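Local structure of 3-dehydroquinate dehydratase (Enterococcus faecalis, 4PH6) at residues A[118-123]-A[158-163]; A[126-131]-A[165-170]; A[225-230]-A[243-248]. The protein catalyses the cis-dehydration of 3-dehydroquinate to 3-dehydroshikimate through an imine intermediate, the third step of the chorismate pathway. One frame throughout, in Å; residues are numbered along the deposited sequence.

Contact 1. Residues A[118-123]-A[158-163]; sequences IELFAN and VARLRQ
Two kinds of contact join L120 and F121, in the turn after strand 115-119, to helix 154-166: aliphatic packing by the leucine, and a ring-to-guanidinium approach by the phenylalanine. In the first, L120 splits its methyls between successive helical turns. CD2 lies 3.8 Å from R160 O and 4.1 Å from R160 CB, while CD1 meets Q163 CB at 4.2 Å. This reach follows from a CG set anti to the backbone N (chi1 169°).

In the second, the rim of the F121 ring abuts R160. F121 CZ is 3.8 Å from R160 NE, which lies near the ring plane, whereas F121 CE1 stands 3.8 Å above the guanidinium plane and off its centre. With the planes 82° apart, this is an edge of the ring against a face of the cation, not a cation-pi stack.

The polar bonds of R160 point to other partners: NE forms a salt bridge with E156 OE1, and NH1 a hydrogen bond with N145 OD1, next to the predicted catalytic H146. Across the contact the arginine thus supplies carbon and a flat face; E156 and N145 take up its polar end, which should limit its turning.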
ATOM      1  N   ILE A 118      21.515   1.114 -17.106  1.00  7.82           N
ATOM      2  CA  ILE A 118      21.861   0.120 -18.113  1.00  8.38           C
ATOM      3  C   ILE A 118      20.931  -1.089 -17.988  1.00  8.86           C
ATOM      4  O   ILE A 118      20.810  -1.686 -16.927  1.00  8.56           O
ATOM      5  CB  ILE A 118      23.318  -0.346 -17.983  1.00  8.45           C
ATOM      6  CG1 ILE A 118      24.272   0.844 -18.124  1.00  8.13           C
ATOM      7  CG2 ILE A 118      23.640  -1.445 -19.026  1.00  9.52           C
ATOM      8  CD1 ILE A 118      25.723   0.494 -17.908  1.00  8.27           C
ATOM      9  N   GLU A 119      20.262  -1.435 -19.074  1.00 13.35           N
ATOM     10  CA  GLU A 119      19.339  -2.556 -19.040  1.00 16.68           C
ATOM     11  C   GLU A 119      20.077  -3.889 -18.920  1.00 10.82           C
ATOM     12  O   GLU A 119      21.003  -4.174 -19.679  1.00 11.34           O
ATOM     13  CB  GLU A 119      18.440  -2.519 -20.267  1.00 13.15           C
ATOM     14  CG  GLU A 119      17.573  -1.278 -20.265  1.00 13.47           C
ATOM     15  CD  GLU A 119      16.706  -1.128 -21.491  1.00 15.82           C
ATOM     16  OE1 GLU A 119      16.778  -1.975 -22.408  1.00 17.44           O
ATOM     17  OE2 GLU A 119      15.951  -0.135 -21.536  1.00 20.01           O
ATOM     18  N   LEU A 120      19.663  -4.674 -17.927  1.00 10.72           N
ATOM     19  CA  LEU A 120      20.202  -6.006 -17.684  1.00 11.26           C
ATOM     20  C   LEU A 120      20.370  -6.810 -18.970  1.00 12.52           C
ATOM     21  O   LEU A 120      21.382  -7.483 -19.152  1.00 12.97           O
ATOM     22  CB  LEU A 120      19.296  -6.772 -16.706  1.00 11.33           C
ATOM     23  CG  LEU A 120      19.516  -8.281 -16.504  1.00 12.15           C
ATOM     24  CD1 LEU A 120      20.861  -8.579 -15.827  1.00 12.11           C
ATOM     25  CD2 LEU A 120      18.365  -8.924 -15.721  1.00 12.41           C
ATOM     26  N   PHE A 121      19.380  -6.754 -19.849  1.00 13.18           N
ATOM     27  CA  PHE A 121      19.301  -7.609 -21.029  1.00 16.13           C
ATOM     28  C   PHE A 121      20.053  -7.129 -22.278  1.00 20.90           C
ATOM     29  O   PHE A 121      20.096  -7.801 -23.223  1.00 24.92           O
ATOM     30  CB  PHE A 121      17.855  -7.989 -21.403  1.00 19.86           C
ATOM     31  CG  PHE A 121      17.200  -8.904 -20.422  1.00 21.13           C
ATOM     32  CD1 PHE A 121      15.976  -8.635 -19.944  1.00 21.58           C
ATOM     33  CD2 PHE A 121      17.831  -9.993 -19.957  1.00 27.84           C
ATOM     34  CE1 PHE A 121      15.374  -9.439 -19.026  1.00 23.66           C
ATOM     35  CE2 PHE A 121      17.238 -10.802 -19.023  1.00 27.10           C
ATOM     36  CZ  PHE A 121      16.004 -10.531 -18.558  1.00 20.32           C
ATOM     37  N   ALA A 122      20.633  -5.954 -22.232  1.00 14.14           N
ATOM     38  CA  ALA A 122      21.437  -5.456 -23.311  1.00 15.51           C
ATOM     39  C   ALA A 122      22.671  -6.284 -23.364  1.00 15.24           C
ATOM     40  O   ALA A 122      22.998  -6.910 -22.443  1.00 15.39           O
ATOM     41  CB  ALA A 122      21.794  -4.003 -23.112  1.00 13.63           C
ATOM     42  N   ASN A 123      23.347  -6.235 -24.495  1.00 22.24           N
ATOM     43  CA  ASN A 123      24.572  -7.002 -24.719  1.00 17.05           C
ATOM     44  C   ASN A 123      25.535  -6.820 -23.590  1.00 16.05           C
ATOM     45  O   ASN A 123      26.114  -5.831 -23.371  1.00 17.99           O
ATOM     46  CB  ASN A 123      25.292  -6.475 -25.962  1.00 17.90           C
ATOM     47  CG  ASN A 123      26.523  -7.308 -26.363  1.00 19.13           C
ATOM     48  OD1 ASN A 123      27.534  -7.384 -25.724  1.00 18.78           O
ATOM     49  ND2 ASN A 123      26.377  -7.929 -27.461  1.00 27.96           N
ATOM     50  N   VAL A 158      12.968 -12.177  -8.759  1.00  9.24           N
ATOM     51  CA  VAL A 158      14.076 -12.330  -7.822  1.00  6.04           C
ATOM     52  C   VAL A 158      15.358 -12.732  -8.563  1.00  9.11           C
ATOM     53  O   VAL A 158      16.439 -12.232  -8.260  1.00  7.93           O
ATOM     54  CB  VAL A 158      13.745 -13.391  -6.725  1.00  6.58           C
ATOM     55  CG1 VAL A 158      14.978 -13.770  -5.931  1.00  6.89           C
ATOM     56  CG2 VAL A 158      12.642 -12.875  -5.794  1.00  8.22           C
ATOM     57  N   ALA A 159      15.235 -13.634  -9.531  1.00  6.56           N
ATOM     58  CA  ALA A 159      16.388 -14.093 -10.277  1.00 17.28           C
ATOM     59  C   ALA A 159      16.974 -12.953 -11.090  1.00 15.97           C
ATOM     60  O   ALA A 159      18.195 -12.825 -11.187  1.00 17.20           O
ATOM     61  CB  ALA A 159      16.019 -15.274 -11.190  1.00  7.26           C
ATOM     62  N   ARG A 160      16.108 -12.121 -11.664  1.00  6.33           N
ATOM     63  CA  ARG A 160      16.588 -10.997 -12.453  1.00  6.19           C
ATOM     64  C   ARG A 160      17.282  -9.977 -11.566  1.00  6.23           C
ATOM     65  O   ARG A 160      18.334  -9.456 -11.927  1.00 12.98           O
ATOM     66  CB  ARG A 160      15.452 -10.354 -13.240  1.00  5.71           C
ATOM     67  CG  ARG A 160      14.938 -11.249 -14.357  1.00  5.76           C
ATOM     68  CD  ARG A 160      13.933 -10.537 -15.226  1.00  9.75           C
ATOM     69  NE  ARG A 160      13.259 -11.459 -16.140  1.00 16.39           N
ATOM     70  CZ  ARG A 160      12.307 -11.101 -17.003  1.00 13.21           C
ATOM     71  NH1 ARG A 160      11.910  -9.838 -17.079  1.00  4.86           N
ATOM     72  NH2 ARG A 160      11.738 -12.014 -17.774  1.00 15.29           N
ATOM     73  N   LEU A 161      16.714  -9.705 -10.395  1.00  6.05           N
ATOM     74  CA  LEU A 161      17.339  -8.762  -9.480  1.00 10.69           C
ATOM     75  C   LEU A 161      18.685  -9.327  -9.025  1.00 12.71           C
ATOM     76  O   LEU A 161      19.658  -8.592  -8.872  1.00  6.97           O
ATOM     77  CB  LEU A 161      16.425  -8.467  -8.278  1.00  5.95           C
ATOM     78  CG  LEU A 161      15.201  -7.604  -8.603  1.00 14.07           C
ATOM     79  CD1 LEU A 161      14.208  -7.585  -7.449  1.00  8.41           C
ATOM     80  CD2 LEU A 161      15.606  -6.171  -8.998  1.00  5.44           C
ATOM     81  N   ARG A 162      18.741 -10.636  -8.826  1.00  7.02           N
ATOM     82  CA  ARG A 162      19.976 -11.264  -8.376  1.00  9.00           C
ATOM     83  C   ARG A 162      21.049 -11.260  -9.461  1.00  8.02           C
ATOM     84  O   ARG A 162      22.232 -11.165  -9.149  1.00  8.53           O
ATOM     85  CB  ARG A 162      19.723 -12.706  -7.918  1.00 11.06           C
ATOM     86  CG  ARG A 162      19.015 -12.842  -6.570  1.00  7.91           C
ATOM     87  CD  ARG A 162      18.856 -14.300  -6.225  1.00  9.14           C
ATOM     88  NE  ARG A 162      20.147 -14.905  -5.917  1.00 15.68           N
ATOM     89  CZ  ARG A 162      20.372 -16.209  -5.906  1.00 12.55           C
ATOM     90  NH1 ARG A 162      19.398 -17.057  -6.226  1.00  9.58           N
ATOM     91  NH2 ARG A 162      21.576 -16.657  -5.602  1.00 13.69           N
ATOM     92  N   GLN A 163      20.644 -11.368 -10.726  1.00  7.81           N
ATOM     93  CA  GLN A 163      21.607 -11.353 -11.831  1.00  8.18           C
ATOM     94  C   GLN A 163      22.225  -9.957 -12.012  1.00  9.45           C
ATOM     95  O   GLN A 163      23.393  -9.843 -12.373  1.00 13.07           O
ATOM     96  CB  GLN A 163      20.957 -11.823 -13.143  1.00  8.03           C
ATOM     97  CG  GLN A 163      20.481 -13.299 -13.160  1.00 16.15           C
ATOM     98  CD  GLN A 163      21.510 -14.259 -13.775  1.00 31.28           C
ATOM     99  OE1 GLN A 163      22.587 -13.824 -14.239  1.00 29.21           O
ATOM    100  NE2 GLN A 163      21.187 -15.569 -13.782  1.00  9.43           N
TER

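Contact 2. Residues A[126-131]-A[165-170]; sequences AADTLI and QMRQAD
R167 reaches across to helix 124-136 and grips D128 just where helix 154-166 ends. Taken in order, the second segment starts with the last helical turn, Q165 and M166, whose side chains stay clear of residues 126-131. Q165 instead bonds to the backbone of the loop between helix 181-197 and strand 203-207, its OE1 accepting from S200 N and its NE2 donating to Y198 O.

At R167 the chain leaves helical geometry and the contact concentrates. The side chain is bent at chi2 (-103°) and chi3, which turns the NE side of the guanidinium onto D128. Both donors converge on a single oxygen: R167 NE to D128 OD1 is 2.9 Å with an N-H...O angle of 159°, and R167 NH2 to the same OD1 is 3.3 Å and more bent. The oxygen lies close to the guanidinium plane, but the carboxylate is turned 58° from that plane. NE comes in on the syn side of OD1, not far from the carboxylate plane, NH2 from well above it. Also at the guanidinium edge, A127 CB packs 3.4 Å from R167 NH2. I131 CD1 touches the backbone carbonyl oxygen, R167 O, at 3.8 Å.

Q168, with positive phi, is the C' residue of a Schellman motif: its N bonds to Q165 O at 2.9 Å and A169 N to M164 O. The chain then turns toward strand 171-176, and D170 OD2 takes a hydrogen bond from I141 N.

R167 NH1 donates to L120 O, so the guanidinium is held on two sides, by a carboxylate and by a backbone carbonyl. That should restrict its rotation and, with charge balanced by D128, tie the C-terminal end of helix 154-166 to helix 124-136 and the turn after strand 115-119.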
ATOM      1  N   ALA A 126      29.342  -5.906 -24.113  1.00 16.79           N
ATOM      2  CA  ALA A 126      29.404  -4.469 -24.313  1.00 16.71           C
ATOM      3  C   ALA A 126      29.047  -3.730 -23.039  1.00 14.49           C
ATOM      4  O   ALA A 126      29.647  -2.791 -22.736  1.00 13.90           O
ATOM      5  CB  ALA A 126      28.507  -4.005 -25.433  1.00 17.89           C
ATOM      6  N   ALA A 127      28.045  -4.203 -22.341  1.00 13.90           N
ATOM      7  CA  ALA A 127      27.567  -3.512 -21.153  1.00 12.49           C
ATOM      8  C   ALA A 127      28.595  -3.601 -20.033  1.00 14.20           C
ATOM      9  O   ALA A 127      28.824  -2.622 -19.331  1.00 11.12           O
ATOM     10  CB  ALA A 127      26.205  -4.072 -20.697  1.00 12.19           C
ATOM     11  N   ASP A 128      29.218  -4.767 -19.868  1.00 12.91           N
ATOM     12  CA  ASP A 128      30.215  -4.916 -18.816  1.00 12.48           C
ATOM     13  C   ASP A 128      31.389  -3.958 -19.034  1.00 12.54           C
ATOM     14  O   ASP A 128      31.857  -3.306 -18.094  1.00 11.80           O
ATOM     15  CB  ASP A 128      30.709  -6.364 -18.739  1.00 13.47           C
ATOM     16  CG  ASP A 128      29.704  -7.278 -18.062  1.00 19.60           C
ATOM     17  OD1 ASP A 128      28.698  -6.758 -17.528  1.00 17.86           O
ATOM     18  OD2 ASP A 128      29.925  -8.507 -18.044  1.00 17.78           O
ATOM     19  N   THR A 129      31.851  -3.865 -20.274  1.00 13.55           N
ATOM     20  CA  THR A 129      32.958  -2.977 -20.593  1.00 16.52           C
ATOM     21  C   THR A 129      32.577  -1.541 -20.266  1.00 14.66           C
ATOM     22  O   THR A 129      33.389  -0.789 -19.738  1.00 20.61           O
ATOM     23  CB  THR A 129      33.369  -3.086 -22.078  1.00 15.22           C
ATOM     24  OG1 THR A 129      33.680  -4.449 -22.379  1.00 16.40           O
ATOM     25  CG2 THR A 129      34.576  -2.205 -22.377  1.00 15.69           C
ATOM     26  N   LEU A 130      31.335  -1.179 -20.578  1.00 12.19           N
ATOM     27  CA  LEU A 130      30.791   0.138 -20.273  1.00 14.12           C
ATOM     28  C   LEU A 130      30.712   0.397 -18.759  1.00 14.65           C
ATOM     29  O   LEU A 130      31.072   1.477 -18.276  1.00 13.76           O
ATOM     30  CB  LEU A 130      29.408   0.291 -20.898  1.00 11.07           C
ATOM     31  CG  LEU A 130      28.665   1.569 -20.508  1.00 20.55           C
ATOM     32  CD1 LEU A 130      29.415   2.808 -21.032  1.00 10.29           C
ATOM     33  CD2 LEU A 130      27.220   1.535 -21.013  1.00 18.07           C
ATOM     34  N   ILE A 131      30.247  -0.602 -18.021  1.00 11.64           N
ATOM     35  CA  ILE A 131      30.144  -0.501 -16.570  1.00 16.31           C
ATOM     36  C   ILE A 131      31.469  -0.087 -15.915  1.00 14.85           C
ATOM     37  O   ILE A 131      31.492   0.840 -15.099  1.00 11.86           O
ATOM     38  CB  ILE A 131      29.679  -1.834 -15.950  1.00  9.04           C
ATOM     39  CG1 ILE A 131      28.241  -2.143 -16.368  1.00  8.98           C
ATOM     40  CG2 ILE A 131      29.786  -1.768 -14.435  1.00  8.31           C
ATOM     41  CD1 ILE A 131      27.781  -3.547 -16.014  1.00  9.35           C
ATOM     42  N   GLN A 165      22.766  -7.774  -9.550  1.00  8.02           N
ATOM     43  CA  GLN A 165      23.726  -7.660  -8.469  1.00  8.51           C
ATOM     44  C   GLN A 165      25.008  -8.435  -8.839  1.00 11.01           C
ATOM     45  O   GLN A 165      26.119  -7.952  -8.600  1.00 15.49           O
ATOM     46  CB  GLN A 165      23.120  -8.162  -7.144  1.00  8.47           C
ATOM     47  CG  GLN A 165      23.993  -7.941  -5.881  1.00  8.99           C
ATOM     48  CD  GLN A 165      23.285  -8.356  -4.585  1.00  9.41           C
ATOM     49  OE1 GLN A 165      22.622  -7.547  -3.938  1.00 16.60           O
ATOM     50  NE2 GLN A 165      23.410  -9.620  -4.219  1.00  9.32           N
ATOM     51  N   MET A 166      24.851  -9.604  -9.461  1.00  9.36           N
ATOM     52  CA  MET A 166      25.999 -10.406  -9.893  1.00 13.01           C
ATOM     53  C   MET A 166      26.828  -9.701 -10.959  1.00 13.77           C
ATOM     54  O   MET A 166      28.027  -9.954 -11.087  1.00 16.91           O
ATOM     55  CB  MET A 166      25.546 -11.764 -10.440  1.00 10.84           C
ATOM     56  CG  MET A 166      25.027 -12.732  -9.393  1.00 13.09           C
ATOM     57  SD  MET A 166      24.316 -14.226 -10.108  1.00 18.01           S
ATOM     58  CE  MET A 166      23.804 -15.059  -8.613  1.00 18.68           C
ATOM     59  N   ARG A 167      26.181  -8.850 -11.744  1.00  9.75           N
ATOM     60  CA  ARG A 167      26.873  -8.085 -12.771  1.00  9.93           C
ATOM     61  C   ARG A 167      27.378  -6.780 -12.183  1.00 12.25           C
ATOM     62  O   ARG A 167      27.608  -5.828 -12.921  1.00 14.22           O
ATOM     63  CB  ARG A 167      25.958  -7.773 -13.966  1.00 11.59           C
ATOM     64  CG  ARG A 167      25.330  -8.974 -14.670  1.00 13.35           C
ATOM     65  CD  ARG A 167      26.016  -9.312 -15.994  1.00  9.87           C
ATOM     66  NE  ARG A 167      26.201  -8.156 -16.873  1.00  9.75           N
ATOM     67  CZ  ARG A 167      25.278  -7.656 -17.694  1.00 12.89           C
ATOM     68  NH1 ARG A 167      24.063  -8.195 -17.754  1.00 14.65           N
ATOM     69  NH2 ARG A 167      25.569  -6.599 -18.451  1.00  9.26           N
ATOM     70  N   GLN A 168      27.506  -6.724 -10.857  1.00 16.83           N
ATOM     71  CA  GLN A 168      28.089  -5.573 -10.156  1.00 10.22           C
ATOM     72  C   GLN A 168      27.303  -4.261 -10.325  1.00 14.63           C
ATOM     73  O   GLN A 168      27.886  -3.177 -10.416  1.00 13.70           O
ATOM     74  CB  GLN A 168      29.543  -5.360 -10.601  1.00 10.97           C
ATOM     75  CG  GLN A 168      30.450  -6.579 -10.443  1.00 22.01           C
ATOM     76  CD  GLN A 168      31.885  -6.329 -10.909  1.00 31.32           C
ATOM     77  OE1 GLN A 168      32.479  -5.288 -10.610  1.00 35.03           O
ATOM     78  NE2 GLN A 168      32.443  -7.284 -11.651  1.00 30.49           N
ATOM     79  N   ALA A 169      25.978  -4.354 -10.352  1.00 14.52           N
ATOM     80  CA  ALA A 169      25.160  -3.156 -10.268  1.00 10.06           C
ATOM     81  C   ALA A 169      25.366  -2.470  -8.920  1.00 12.68           C
ATOM     82  O   ALA A 169      25.493  -3.127  -7.886  1.00  9.55           O
ATOM     83  CB  ALA A 169      23.701  -3.487 -10.457  1.00  8.58           C
ATOM     84  N   ASP A 170      25.411  -1.147  -8.934  1.00  8.84           N
ATOM     85  CA  ASP A 170      25.349  -0.403  -7.688  1.00 13.67           C
ATOM     86  C   ASP A 170      23.902  -0.387  -7.166  1.00  9.34           C
ATOM     87  O   ASP A 170      23.662  -0.394  -5.962  1.00  8.45           O
ATOM     88  CB  ASP A 170      25.891   1.008  -7.892  1.00  9.69           C
ATOM     89  CG  ASP A 170      27.387   1.007  -8.162  1.00  9.62           C
ATOM     90  OD1 ASP A 170      28.129   0.440  -7.339  1.00 17.02           O
ATOM     91  OD2 ASP A 170      27.821   1.539  -9.206  1.00  9.67           O
TER

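Contact 3. Residues A[225-230]-A[243-248]; sequences ALTFGS and QVLRNY
L245 overlaps the end of strand 226-228 with one methyl group, CD2, which meets three successive residues. It is 3.7 Å from G229 CA, 3.8 Å from F228 O, and 4.0 Å from T227 OG1. The evidence is purely of van der Waals packing: a branched aliphatic tip from helix 242-251 set against backbone and a short side chain.

T227 and L245 reach toward each other tip to tip. The threonine has OG1 anti to the backbone N (chi1 -180°), and CG2 comes within 4.1 Å of L245 CD2, so both of its branches border the same methyl. Its hydroxyl is not spent on the leucine, since OG1 is hydrogen-bonded to R216 O, from a residue predicted to bind 3-dehydroquinate. G229 has no side chain, and L245 CD2 packs directly on its CA; the distance from G229 CA to L245 CA, 6.8 Å, is the shortest such spacing between the segments.

F228 points away from the helix at its CB, and its side chain packs on E49, another predicted substrate-binding residue. Backbone bonds from T227 and G229 to V22 on one side, and from A225 to I203 on the other, close the parallel barrel. Helix 242-251 lies outside it: L245 also packs on V217 and L240, R246 forms salt bridges with D44 and D46, and Y248 stacks on Y248 of the second subunit.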
ATOM      1  N   ALA A 225      14.414   1.084  -2.656  1.00  9.80           N
ATOM      2  CA  ALA A 225      15.130   2.282  -2.209  1.00  6.47           C
ATOM      3  C   ALA A 225      14.879   3.556  -3.037  1.00  9.65           C
ATOM      4  O   ALA A 225      15.243   4.660  -2.610  1.00  6.37           O
ATOM      5  CB  ALA A 225      16.607   1.992  -2.158  1.00  6.55           C
ATOM      6  N   LEU A 226      14.268   3.415  -4.205  1.00  6.01           N
ATOM      7  CA  LEU A 226      13.900   4.582  -5.007  1.00  5.86           C
ATOM      8  C   LEU A 226      12.455   4.489  -5.496  1.00  7.08           C
ATOM      9  O   LEU A 226      11.943   3.404  -5.766  1.00  8.26           O
ATOM     10  CB  LEU A 226      14.843   4.744  -6.206  1.00  5.79           C
ATOM     11  CG  LEU A 226      16.318   5.088  -5.968  1.00  5.87           C
ATOM     12  CD1 LEU A 226      17.037   5.178  -7.300  1.00  5.83           C
ATOM     13  CD2 LEU A 226      16.492   6.398  -5.155  1.00  5.95           C
ATOM     14  N   THR A 227      11.798   5.634  -5.597  1.00  5.69           N
ATOM     15  CA  THR A 227      10.460   5.683  -6.149  1.00  5.58           C
ATOM     16  C   THR A 227      10.378   6.863  -7.120  1.00  5.51           C
ATOM     17  O   THR A 227      11.012   7.902  -6.916  1.00  5.53           O
ATOM     18  CB  THR A 227       9.379   5.780  -5.027  1.00 14.70           C
ATOM     19  OG1 THR A 227       8.069   5.816  -5.605  1.00  5.71           O
ATOM     20  CG2 THR A 227       9.596   7.017  -4.129  1.00  5.81           C
ATOM     21  N   PHE A 228       9.622   6.692  -8.193  1.00  6.72           N
ATOM     22  CA  PHE A 228       9.598   7.675  -9.268  1.00  8.73           C
ATOM     23  C   PHE A 228       8.298   8.471  -9.248  1.00 16.06           C
ATOM     24  O   PHE A 228       7.204   7.901  -9.164  1.00 14.54           O
ATOM     25  CB  PHE A 228       9.799   6.977 -10.618  1.00  8.60           C
ATOM     26  CG  PHE A 228      11.240   6.590 -10.901  1.00 14.40           C
ATOM     27  CD1 PHE A 228      11.912   5.689 -10.082  1.00 19.19           C
ATOM     28  CD2 PHE A 228      11.917   7.118 -11.997  1.00 14.69           C
ATOM     29  CE1 PHE A 228      13.225   5.335 -10.341  1.00 17.38           C
ATOM     30  CE2 PHE A 228      13.230   6.761 -12.261  1.00  9.42           C
ATOM     31  CZ  PHE A 228      13.880   5.873 -11.431  1.00 14.68           C
ATOM     32  N   GLY A 229       8.425   9.791  -9.293  1.00 17.40           N
ATOM     33  CA  GLY A 229       7.277  10.673  -9.226  1.00 18.17           C
ATOM     34  C   GLY A 229       7.301  11.728 -10.308  1.00 27.74           C
ATOM     35  O   GLY A 229       8.339  12.351 -10.561  1.00 35.79           O
ATOM     36  N   SER A 230       6.157  11.938 -10.949  1.00 24.29           N
ATOM     37  CA  SER A 230       6.070  12.845 -12.090  1.00 27.78           C
ATOM     38  C   SER A 230       6.214  14.311 -11.675  1.00 31.92           C
ATOM     39  O   SER A 230       5.692  14.729 -10.637  1.00 30.33           O
ATOM     40  CB  SER A 230       4.738  12.639 -12.817  1.00 24.52           C
ATOM     41  OG  SER A 230       3.668  12.938 -11.945  1.00 20.74           O
ATOM     42  N   GLN A 243       5.190  15.817  -4.868  1.00 23.09           N
ATOM     43  CA  GLN A 243       4.737  16.361  -3.582  1.00 31.81           C
ATOM     44  C   GLN A 243       3.874  15.362  -2.795  1.00 32.01           C
ATOM     45  O   GLN A 243       4.055  15.196  -1.583  1.00 32.42           O
ATOM     46  CB  GLN A 243       3.944  17.666  -3.779  1.00 36.77           C
ATOM     47  CG  GLN A 243       3.152  18.094  -2.535  1.00 36.99           C
ATOM     48  CD  GLN A 243       2.206  19.273  -2.782  1.00 41.20           C
ATOM     49  OE1 GLN A 243       1.525  19.335  -3.806  1.00 44.77           O
ATOM     50  NE2 GLN A 243       2.144  20.197  -1.827  1.00 38.06           N
ATOM     51  N   VAL A 244       2.922  14.730  -3.477  1.00 25.52           N
ATOM     52  CA  VAL A 244       2.043  13.744  -2.853  1.00 22.59           C
ATOM     53  C   VAL A 244       2.874  12.568  -2.366  1.00 25.43           C
ATOM     54  O   VAL A 244       2.591  11.956  -1.329  1.00 29.56           O
ATOM     55  CB  VAL A 244       0.948  13.246  -3.844  1.00 26.73           C
ATOM     56  CG1 VAL A 244       0.267  11.994  -3.330  1.00 31.61           C
ATOM     57  CG2 VAL A 244      -0.072  14.339  -4.130  1.00 22.65           C
ATOM     58  N   LEU A 245       3.918  12.272  -3.130  1.00 20.28           N
ATOM     59  CA  LEU A 245       4.761  11.121  -2.882  1.00 18.85           C
ATOM     60  C   LEU A 245       5.502  11.240  -1.550  1.00 20.97           C
ATOM     61  O   LEU A 245       5.484  10.322  -0.727  1.00 18.14           O
ATOM     62  CB  LEU A 245       5.752  10.968  -4.031  1.00 18.45           C
ATOM     63  CG  LEU A 245       6.209   9.567  -4.382  1.00 26.52           C
ATOM     64  CD1 LEU A 245       5.020   8.583  -4.368  1.00 17.41           C
ATOM     65  CD2 LEU A 245       6.891   9.603  -5.751  1.00 17.43           C
ATOM     66  N   ARG A 246       6.151  12.381  -1.346  1.00 19.06           N
ATOM     67  CA  ARG A 246       6.833  12.647  -0.089  1.00 18.95           C
ATOM     68  C   ARG A 246       5.856  12.540   1.079  1.00 19.24           C
ATOM     69  O   ARG A 246       6.157  11.897   2.081  1.00 18.77           O
ATOM     70  CB  ARG A 246       7.491  14.025  -0.104  1.00 19.53           C
ATOM     71  CG  ARG A 246       8.372  14.272   1.103  1.00 19.34           C
ATOM     72  CD  ARG A 246       9.722  13.594   0.954  1.00 18.49           C
ATOM     73  NE  ARG A 246      10.616  14.371   0.100  1.00 19.38           N
ATOM     74  CZ  ARG A 246      11.763  13.916  -0.391  1.00 18.13           C
ATOM     75  NH1 ARG A 246      12.153  12.682  -0.127  1.00 17.30           N
ATOM     76  NH2 ARG A 246      12.515  14.695  -1.157  1.00 18.45           N
ATOM     77  N   ASN A 247       4.686  13.162   0.937  1.00 20.05           N
ATOM     78  CA  ASN A 247       3.674  13.135   1.987  1.00 20.52           C
ATOM     79  C   ASN A 247       3.238  11.704   2.271  1.00 22.95           C
ATOM     80  O   ASN A 247       3.121  11.296   3.425  1.00 28.81           O
ATOM     81  CB  ASN A 247       2.447  13.972   1.605  1.00 24.65           C
ATOM     82  CG  ASN A 247       2.634  15.459   1.854  1.00 25.15           C
ATOM     83  OD1 ASN A 247       3.592  15.892   2.500  1.00 23.82           O
ATOM     84  ND2 ASN A 247       1.692  16.254   1.351  1.00 26.45           N
ATOM     85  N   TYR A 248       3.007  10.940   1.210  1.00 19.48           N
ATOM     86  CA  TYR A 248       2.554   9.569   1.369  1.00 23.00           C
ATOM     87  C   TYR A 248       3.637   8.696   1.981  1.00 18.08           C
ATOM     88  O   TYR A 248       3.338   7.831   2.795  1.00 29.85           O
ATOM     89  CB  TYR A 248       2.089   8.994   0.035  1.00 24.55           C
ATOM     90  CG  TYR A 248       0.640   9.328  -0.268  1.00 19.54           C
ATOM     91  CD1 TYR A 248      -0.235   8.352  -0.731  1.00 19.38           C
ATOM     92  CD2 TYR A 248       0.141  10.611  -0.066  1.00 20.46           C
ATOM     93  CE1 TYR A 248      -1.558   8.648  -1.002  1.00 24.10           C
ATOM     94  CE2 TYR A 248      -1.185  10.914  -0.336  1.00 29.69           C
ATOM     95  CZ  TYR A 248      -2.033   9.928  -0.805  1.00 23.90           C
ATOM     96  OH  TYR A 248      -3.355  10.214  -1.078  1.00 21.78           O
TER

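Overall arrangement
Contacts 1 and 2 share helix 154-166 and adjoin each other, their centres 9 Å apart, in one part of the barrel's outer layer; contact 3 lies on the opposite side of the chain's centre, about 25 and 27 Å from them between centres. The first two are partly buried and both involve an arginine, which shares contact 1 with L120 packing but carries contact 2. In contact 1 its charge is met by residues outside the segments, in contact 2 directly across them. I118 packing on helix 124-136 joins the two, beside the probable R167-L120 bond. Contact 3, largely buried, is van der Waals packing of one leucine methyl on backbone and a threonine, without polar bonds between the segments, close to the subunit interface.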